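Local structure of trilobed Protease (Pyrococcus furiosus, 2GOP) at residues 243-248 against 257-262. The protein is the beta-propeller domain of the trilobed protease, a seven-bladed ring with open Velcro closure that probably filters substrates reaching the proteolytic part. Numbering follows the deposited sequence.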
loop_
_atom_site.group_PDB
_atom_site.type_symbol
_atom_site.label_atom_id
_atom_site.label_comp_id
_atom_site.label_asym_id
_atom_site.label_seq_id
_atom_site.Cartn_x
_atom_site.Cartn_y
_atom_site.Cartn_z
ATOM N N HIS A 243 3.328 -10.759 5.820
ATOM C CA HIS A 243 3.305 -10.941 4.375
ATOM C C HIS A 243 1.940 -11.345 3.839
ATOM O O HIS A 243 1.186 -12.074 4.491
ATOM C CB HIS A 243 4.279 -12.047 4.001
ATOM C CG HIS A 243 5.692 -11.760 4.379
ATOM N ND1 HIS A 243 6.322 -10.574 4.063
ATOM C CD2 HIS A 243 6.612 -12.517 5.023
ATOM C CE1 HIS A 243 7.565 -10.611 4.506
ATOM N NE2 HIS A 243 7.766 -11.778 5.090
ATOM N N ASN A 244 1.645 -10.905 2.620
ATOM C CA ASN A 244 0.524 -11.460 1.890
ATOM C C ASN A 244 0.878 -12.866 1.429
ATOM O O ASN A 244 2.057 -13.214 1.292
ATOM C CB ASN A 244 0.137 -10.585 0.709
ATOM C CG ASN A 244 -0.416 -9.250 1.145
ATOM O OD1 ASN A 244 -1.381 -9.189 1.909
ATOM N ND2 ASN A 244 0.204 -8.171 0.680
ATOM N N LYS A 245 -0.171 -13.657 1.215
ATOM C CA LYS A 245 -0.083 -15.062 0.871
ATOM C C LYS A 245 -0.925 -15.323 -0.367
ATOM O O LYS A 245 -1.672 -14.451 -0.823
ATOM C CB LYS A 245 -0.640 -15.904 2.024
ATOM C CG LYS A 245 0.151 -15.808 3.328
ATOM C CD LYS A 245 1.399 -16.660 3.272
ATOM C CE LYS A 245 2.134 -16.613 4.570
ATOM N NZ LYS A 245 3.486 -17.168 4.422
ATOM N N LEU A 246 -0.814 -16.539 -0.894
ATOM C CA LEU A 246 -1.582 -16.949 -2.055
ATOM C C LEU A 246 -2.530 -18.076 -1.681
ATOM O O LEU A 246 -2.181 -18.999 -0.932
ATOM C CB LEU A 246 -0.667 -17.375 -3.209
ATOM C CG LEU A 246 0.194 -16.268 -3.826
ATOM C CD1 LEU A 246 1.222 -16.856 -4.793
ATOM C CD2 LEU A 246 -0.675 -15.199 -4.521
ATOM N N TYR A 247 -3.743 -17.987 -2.204
ATOM C CA TYR A 247 -4.767 -18.987 -1.945
ATOM C C TYR A 247 -5.487 -19.316 -3.239
ATOM O O TYR A 247 -5.608 -18.468 -4.143
ATOM C CB TYR A 247 -5.787 -18.483 -0.916
ATOM C CG TYR A 247 -5.177 -17.958 0.356
ATOM C CD1 TYR A 247 -4.754 -16.638 0.446
ATOM C CD2 TYR A 247 -5.004 -18.784 1.460
ATOM C CE1 TYR A 247 -4.176 -16.151 1.603
ATOM C CE2 TYR A 247 -4.427 -18.313 2.629
ATOM C CZ TYR A 247 -4.016 -16.994 2.699
ATOM O OH TYR A 247 -3.432 -16.514 3.852
ATOM N N ILE A 248 -5.962 -20.554 -3.321
ATOM C CA ILE A 248 -6.720 -21.012 -4.469
ATOM C C ILE A 248 -8.111 -21.412 -4.029
ATOM O O ILE A 248 -8.247 -22.225 -3.116
ATOM C CB ILE A 248 -6.070 -22.241 -5.119
ATOM C CG1 ILE A 248 -4.682 -21.905 -5.655
ATOM C CG2 ILE A 248 -6.972 -22.773 -6.242
ATOM C CD1 ILE A 248 -3.978 -23.112 -6.252
ATOM N N ILE A 257 -1.310 -21.968 -0.387
ATOM C CA ILE A 257 -0.217 -22.679 -1.033
ATOM C C ILE A 257 1.172 -22.208 -0.562
ATOM O O ILE A 257 2.154 -22.819 -0.907
ATOM C CB ILE A 257 -0.303 -22.604 -2.570
ATOM C CG1 ILE A 257 -0.208 -21.147 -3.072
ATOM C CG2 ILE A 257 -1.583 -23.282 -3.059
ATOM C CD1 ILE A 257 0.130 -21.015 -4.561
ATOM N N LEU A 258 1.239 -21.144 0.228
ATOM C CA LEU A 258 2.511 -20.690 0.806
ATOM C C LEU A 258 2.416 -20.460 2.316
ATOM O O LEU A 258 3.144 -19.652 2.850
ATOM C CB LEU A 258 2.947 -19.390 0.114
ATOM C CG LEU A 258 3.311 -19.493 -1.376
ATOM C CD1 LEU A 258 3.444 -18.116 -2.030
ATOM C CD2 LEU A 258 4.567 -20.295 -1.557
ATOM N N ASP A 259 1.521 -21.151 3.008
ATOM C CA ASP A 259 1.359 -20.900 4.449
ATOM C C ASP A 259 2.618 -21.229 5.265
ATOM O O ASP A 259 2.865 -20.604 6.292
ATOM C CB ASP A 259 0.198 -21.691 5.037
ATOM C CG ASP A 259 -1.127 -21.311 4.462
ATOM O OD1 ASP A 259 -1.217 -20.268 3.770
ATOM O OD2 ASP A 259 -2.086 -22.092 4.711
ATOM N N GLU A 260 3.418 -22.186 4.801
ATOM C CA GLU A 260 4.602 -22.623 5.541
ATOM C C GLU A 260 5.887 -21.910 5.066
ATOM O O GLU A 260 6.980 -22.235 5.535
ATOM C CB GLU A 260 4.738 -24.158 5.488
ATOM C CG GLU A 260 3.611 -24.940 6.189
ATOM C CD GLU A 260 2.259 -24.849 5.479
ATOM O OE1 GLU A 260 2.215 -24.971 4.241
ATOM O OE2 GLU A 260 1.235 -24.663 6.165
ATOM N N VAL A 261 5.748 -20.921 4.173
ATOM C CA VAL A 261 6.887 -20.173 3.638
ATOM C C VAL A 261 6.818 -18.732 4.134
ATOM O O VAL A 261 5.884 -18.015 3.818
ATOM C CB VAL A 261 6.887 -20.186 2.100
ATOM C CG1 VAL A 261 7.951 -19.266 1.551
ATOM C CG2 VAL A 261 7.070 -21.631 1.570
ATOM N N ASP A 262 7.798 -18.311 4.926
ATOM C CA ASP A 262 7.752 -16.978 5.548
ATOM C C ASP A 262 8.491 -15.978 4.685
ATOM O O ASP A 262 9.581 -15.535 5.024
ATOM C CB ASP A 262 8.335 -17.020 6.969
ATOM C CG ASP A 262 8.231 -15.678 7.692
ATOM O OD1 ASP A 262 7.433 -14.815 7.278
ATOM O OD2 ASP A 262 8.964 -15.484 8.672
HETATM O O HOH W 1 -0.647 -19.372 1.345
#
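Two donors grip Leu258 O from opposite faces of its carbonyl plane: Lys245 NZ at 3.0 Å and Val261 N at 3.2 Å. The second bond closes the type I turn Leu258 to Val261; the first ties that turn to strand 245-249. Lysine suits the place because its chain, bent once at chi2 (-78°) and extended beyond, lays CD and CE alongside the same carbonyl. Lys245 NZ also lies 2.6 Å from Val261 O, at an angle too poor for a hydrogen bond. Cut back to alanine, Lys245 would lose its ammonium, and Leu258 O would probably keep only the Val261 N bond of these two, leaving the turn less firmly tied to the strand.

Leu246 O is the other shared acceptor, taking Ile257 N at 3.1 Å, nearly straight (161°), and a water at 2.8 Å. That water accepts from Leu258 N and donates to Asp259 OD1 at 2.6 Å; the short side chain of Asp259, second residue of the turn, suits a bridge where direct strand pairing gives out. The same OD1 approaches the Tyr247 ring obliquely.

Branched aliphatics fill the other side: Leu246 and Leu258 lie side by side, CD1 to CD1 3.8 Å, and both touch Phe277 and Val265 of the next blade. At the far end, Asp262 OD1 comes to the edge of the His243 ring.

The segment 257-262 thus leaves one four-stranded propeller blade for the next, with Leu258 buried against the latter and Ile257 N, Leu258 N and Leu258 O engaged by strand carbonyl, water and lysine; the carboxylates of Asp259 and Asp262, near the ammonium but not touching it, would probably favour its charge.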